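Long-range contact in tRNA-splicing ligase RtcB (PDB 2EPG), which probably joins RNA ends bearing a 2',3'-cyclic phosphate or 3'-phosphate to 5'-hydroxyl ends, using GTP and manganese: residues A[65-77]-A[402-414]. Residues are numbered along the deposited sequence; the frame is centred on the assembly and turned at random.
Sequences GIVEPALAMPDIH and EVSFGSSCHGAGR
Val403 and Ser404, where helix 398-403 gives out, meet the branched end of Leu71: CD2 faces the carbonyl O of Val403, while CD1 packs on Ser404 CA. Ser404 OG reaches forward to Ser407 O at 2.8 Å, in the carbonyl plane on a lone pair, and is also hydrogen-bonded to Ala400 O of the preceding helix. With CG of Phe405 anti to its carbonyl carbon (chi1 -63°), the ring is sent towards residues 67-71 and the bend around the cis Pro69. Its rim is lined by Leu71 CD1, 3.4 Å from Phe405 CD1, by Pro69 O in the ring plane and by Val67 CG1, 3.8 Å from Phe405 CZ. A serine in place of Phe405 would probably open a gap between Val67 and Leu71 and deprive His347 of its edge-to-face partner. Further along, the selenomethionine Met73, bent at chi2 and chi3, lays SE against the Ser408 carbonyl and carries CE to within 3.9 Å of Ser407 CB. At His410, the predicted GMP-histidine nucleophile, the contact becomes polar. Asp75 OD1 lies 3.2 Å from His410 CD2 and accepts a weak hydrogen bond from Gly411 N, with an N-H...O angle of 133°, while His410 ND1 bonds His339. Arg414, poorly ordered, lays its guanidinium over Asp75 CA. Apolar packing thus gives way to a carboxylate, its plane 51° from the His410 ring, set against residues that probably bind GMP.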
loop_
_atom_site.group_PDB
_atom_site.type_symbol
_atom_site.label_atom_id
_atom_site.label_comp_id
_atom_site.label_asym_id
_atom_site.label_seq_id
_atom_site.Cartn_x
_atom_site.Cartn_y
_atom_site.Cartn_z
ATOM N N GLY A 65 -14.375 14.997 -13.979
ATOM C CA GLY A 65 -14.162 15.429 -12.606
ATOM C C GLY A 65 -12.765 15.202 -12.054
ATOM O O GLY A 65 -12.558 15.273 -10.839
ATOM N N ILE A 66 -11.794 14.915 -12.913
ATOM C CA ILE A 66 -10.457 14.715 -12.386
ATOM C C ILE A 66 -9.937 16.054 -11.873
ATOM O O ILE A 66 -10.239 17.092 -12.441
ATOM C CB ILE A 66 -9.487 14.161 -13.440
ATOM C CG1 ILE A 66 -8.113 13.957 -12.796
ATOM C CG2 ILE A 66 -9.407 15.099 -14.649
ATOM C CD1 ILE A 66 -7.310 12.902 -13.448
ATOM N N VAL A 67 -9.180 16.012 -10.782
ATOM C CA VAL A 67 -8.607 17.214 -10.184
ATOM C C VAL A 67 -7.160 17.328 -10.668
ATOM O O VAL A 67 -6.406 16.349 -10.648
ATOM C CB VAL A 67 -8.652 17.132 -8.631
ATOM C CG1 VAL A 67 -8.031 18.394 -7.992
ATOM C CG2 VAL A 67 -10.109 16.956 -8.162
ATOM N N GLU A 68 -6.778 18.515 -11.130
ATOM C CA GLU A 68 -5.425 18.724 -11.621
ATOM C C GLU A 68 -4.400 18.654 -10.487
ATOM O O GLU A 68 -4.597 19.251 -9.426
ATOM C CB GLU A 68 -5.325 20.089 -12.317
ATOM C CG GLU A 68 -4.006 20.322 -13.036
ATOM C CD GLU A 68 -4.095 21.488 -14.012
ATOM O OE1 GLU A 68 -4.038 22.656 -13.562
ATOM O OE2 GLU A 68 -4.245 21.235 -15.227
ATOM N N PRO A 69 -3.287 17.921 -10.697
ATOM C CA PRO A 69 -2.991 17.184 -11.927
ATOM C C PRO A 69 -3.090 15.683 -11.697
ATOM O O PRO A 69 -3.093 15.228 -10.555
ATOM C CB PRO A 69 -1.554 17.573 -12.204
ATOM C CG PRO A 69 -0.954 17.475 -10.791
ATOM C CD PRO A 69 -2.055 18.129 -9.908
ATOM N N ALA A 70 -3.166 14.921 -12.786
ATOM C CA ALA A 70 -3.170 13.470 -12.686
ATOM C C ALA A 70 -1.686 13.228 -12.396
ATOM O O ALA A 70 -0.840 13.901 -12.991
ATOM C CB ALA A 70 -3.578 12.830 -14.034
ATOM N N LEU A 71 -1.367 12.283 -11.510
ATOM C CA LEU A 71 0.021 12.037 -11.123
ATOM C C LEU A 71 0.544 10.622 -11.233
ATOM O O LEU A 71 -0.211 9.648 -11.205
ATOM C CB LEU A 71 0.245 12.469 -9.670
ATOM C CG LEU A 71 0.132 13.942 -9.302
ATOM C CD1 LEU A 71 -0.657 14.077 -8.019
ATOM C CD2 LEU A 71 1.536 14.542 -9.164
ATOM N N ALA A 72 1.866 10.526 -11.302
ATOM C CA ALA A 72 2.558 9.243 -11.368
ATOM C C ALA A 72 3.886 9.355 -10.619
ATOM O O ALA A 72 4.613 10.341 -10.784
ATOM C CB ALA A 72 2.814 8.840 -12.810
HETATM N N MSE A 73 4.178 8.344 -9.804
HETATM C CA MSE A 73 5.407 8.251 -9.002
HETATM C C MSE A 73 6.623 7.807 -9.831
HETATM O O MSE A 73 6.470 7.343 -10.962
HETATM C CB MSE A 73 5.189 7.264 -7.843
HETATM C CG MSE A 73 4.153 7.731 -6.844
HETATM SE SE MSE A 73 4.705 9.420 -6.076
HETATM C CE MSE A 73 3.036 10.322 -5.952
ATOM N N PRO A 74 7.845 7.920 -9.265
ATOM C CA PRO A 74 9.065 7.529 -9.980
ATOM C C PRO A 74 9.121 6.086 -10.459
ATOM O O PRO A 74 9.851 5.785 -11.394
ATOM C CB PRO A 74 10.179 7.851 -8.982
ATOM C CG PRO A 74 9.638 8.991 -8.232
ATOM C CD PRO A 74 8.197 8.541 -7.979
ATOM N N ASP A 75 8.363 5.189 -9.837
ATOM C CA ASP A 75 8.383 3.789 -10.273
ATOM C C ASP A 75 7.217 3.434 -11.172
ATOM O O ASP A 75 6.811 2.282 -11.224
ATOM C CB ASP A 75 8.364 2.837 -9.079
ATOM C CG ASP A 75 7.186 3.084 -8.154
ATOM O OD1 ASP A 75 6.972 2.259 -7.241
ATOM O OD2 ASP A 75 6.485 4.109 -8.326
ATOM N N ILE A 76 6.684 4.424 -11.879
ATOM C CA ILE A 76 5.556 4.220 -12.774
ATOM C C ILE A 76 5.843 3.229 -13.887
ATOM O O ILE A 76 6.964 3.172 -14.413
ATOM C CB ILE A 76 5.139 5.541 -13.422
ATOM C CG1 ILE A 76 4.034 5.304 -14.455
ATOM C CG2 ILE A 76 6.334 6.185 -14.093
ATOM C CD1 ILE A 76 3.618 6.573 -15.186
ATOM N N HIS A 77 4.819 2.444 -14.230
ATOM C CA HIS A 77 4.899 1.468 -15.318
ATOM C C HIS A 77 3.528 0.993 -15.790
ATOM O O HIS A 77 2.508 1.263 -15.147
ATOM C CB HIS A 77 5.768 0.261 -14.936
ATOM C CG HIS A 77 5.392 -0.384 -13.642
ATOM N ND1 HIS A 77 5.091 -1.726 -13.542
ATOM C CD2 HIS A 77 5.329 0.112 -12.383
ATOM C CE1 HIS A 77 4.861 -2.029 -12.277
ATOM N NE2 HIS A 77 4.999 -0.931 -11.553
ATOM N N GLU A 402 1.032 19.611 -0.783
ATOM C CA GLU A 402 0.763 20.599 -1.826
ATOM C C GLU A 402 0.806 20.025 -3.246
ATOM O O GLU A 402 -0.096 20.264 -4.055
ATOM C CB GLU A 402 1.795 21.728 -1.752
ATOM C CG GLU A 402 1.696 22.629 -0.522
ATOM C CD GLU A 402 0.572 23.643 -0.624
ATOM O OE1 GLU A 402 -0.171 23.624 -1.644
ATOM O OE2 GLU A 402 0.430 24.453 0.320
ATOM N N VAL A 403 1.844 19.251 -3.543
ATOM C CA VAL A 403 2.032 18.759 -4.904
ATOM C C VAL A 403 1.648 17.357 -5.328
ATOM O O VAL A 403 1.692 17.066 -6.522
ATOM C CB VAL A 403 3.506 18.970 -5.353
ATOM C CG1 VAL A 403 3.949 20.405 -4.993
ATOM C CG2 VAL A 403 4.428 17.930 -4.698
ATOM N N SER A 404 1.274 16.479 -4.402
ATOM C CA SER A 404 0.932 15.116 -4.813
ATOM C C SER A 404 -0.274 14.567 -4.084
ATOM O O SER A 404 -0.402 13.356 -3.940
ATOM C CB SER A 404 2.135 14.183 -4.582
ATOM O OG SER A 404 2.478 14.082 -3.207
ATOM N N PHE A 405 -1.164 15.446 -3.644
ATOM C CA PHE A 405 -2.323 15.012 -2.864
ATOM C C PHE A 405 -1.809 14.169 -1.681
ATOM O O PHE A 405 -2.335 13.096 -1.370
ATOM C CB PHE A 405 -3.283 14.201 -3.750
ATOM C CG PHE A 405 -3.872 15.006 -4.888
ATOM C CD1 PHE A 405 -3.468 14.793 -6.199
ATOM C CD2 PHE A 405 -4.806 16.002 -4.630
ATOM C CE1 PHE A 405 -3.988 15.566 -7.237
ATOM C CE2 PHE A 405 -5.336 16.784 -5.659
ATOM C CZ PHE A 405 -4.921 16.562 -6.968
ATOM N N GLY A 406 -0.751 14.664 -1.041
ATOM C CA GLY A 406 -0.164 13.974 0.094
ATOM C C GLY A 406 0.132 12.514 -0.208
ATOM O O GLY A 406 -0.255 11.635 0.560
ATOM N N SER A 407 0.825 12.267 -1.322
ATOM C CA SER A 407 1.153 10.919 -1.767
ATOM C C SER A 407 2.648 10.693 -1.991
ATOM O O SER A 407 3.382 11.623 -2.301
ATOM C CB SER A 407 0.432 10.628 -3.081
ATOM O OG SER A 407 -0.968 10.773 -2.932
ATOM N N SER A 408 3.091 9.450 -1.843
ATOM C CA SER A 408 4.475 9.134 -2.088
ATOM C C SER A 408 4.603 7.810 -2.840
ATOM O O SER A 408 3.619 7.285 -3.358
ATOM C CB SER A 408 5.262 9.108 -0.777
ATOM O OG SER A 408 6.649 9.184 -1.054
ATOM N N CYS A 409 5.806 7.259 -2.901
ATOM C CA CYS A 409 6.003 6.026 -3.655
ATOM C C CYS A 409 5.723 4.790 -2.818
ATOM O O CYS A 409 5.570 4.865 -1.596
ATOM C CB CYS A 409 7.435 5.957 -4.185
ATOM S SG CYS A 409 8.640 5.596 -2.876
ATOM N N HIS A 410 5.663 3.645 -3.479
ATOM C CA HIS A 410 5.422 2.412 -2.752
ATOM C C HIS A 410 6.540 1.398 -2.983
ATOM O O HIS A 410 6.785 0.546 -2.147
ATOM C CB HIS A 410 4.086 1.808 -3.175
ATOM C CG HIS A 410 4.193 0.856 -4.320
ATOM N ND1 HIS A 410 3.968 -0.497 -4.181
ATOM C CD2 HIS A 410 4.503 1.057 -5.624
ATOM C CE1 HIS A 410 4.131 -1.088 -5.353
ATOM N NE2 HIS A 410 4.456 -0.168 -6.245
ATOM N N GLY A 411 7.212 1.484 -4.124
ATOM C CA GLY A 411 8.275 0.534 -4.411
ATOM C C GLY A 411 9.667 1.129 -4.458
ATOM O O GLY A 411 9.831 2.341 -4.604
ATOM N N ALA A 412 10.674 0.269 -4.342
ATOM C CA ALA A 412 12.070 0.700 -4.362
ATOM C C ALA A 412 12.793 0.330 -5.660
ATOM O O ALA A 412 13.801 0.945 -6.018
ATOM C CB ALA A 412 12.816 0.102 -3.163
ATOM N N GLY A 413 12.277 -0.668 -6.370
ATOM C CA GLY A 413 12.924 -1.089 -7.599
ATOM C C GLY A 413 12.070 -1.030 -8.848
ATOM O O GLY A 413 11.235 -0.137 -8.999
ATOM N N ARG A 414 12.281 -2.001 -9.739
ATOM C CA ARG A 414 11.560 -2.082 -11.010
ATOM C C ARG A 414 11.018 -3.481 -11.293
ATOM O O ARG A 414 10.781 -3.842 -12.447
ATOM C CB ARG A 414 12.492 -1.656 -12.146
ATOM C CG ARG A 414 12.917 -0.201 -12.064
ATOM C CD ARG A 414 11.745 0.707 -12.363
ATOM N NE ARG A 414 12.134 2.109 -12.391
ATOM C CZ ARG A 414 11.427 3.068 -12.981
ATOM N NH1 ARG A 414 11.863 4.316 -12.952
ATOM N NH2 ARG A 414 10.291 2.780 -13.609
#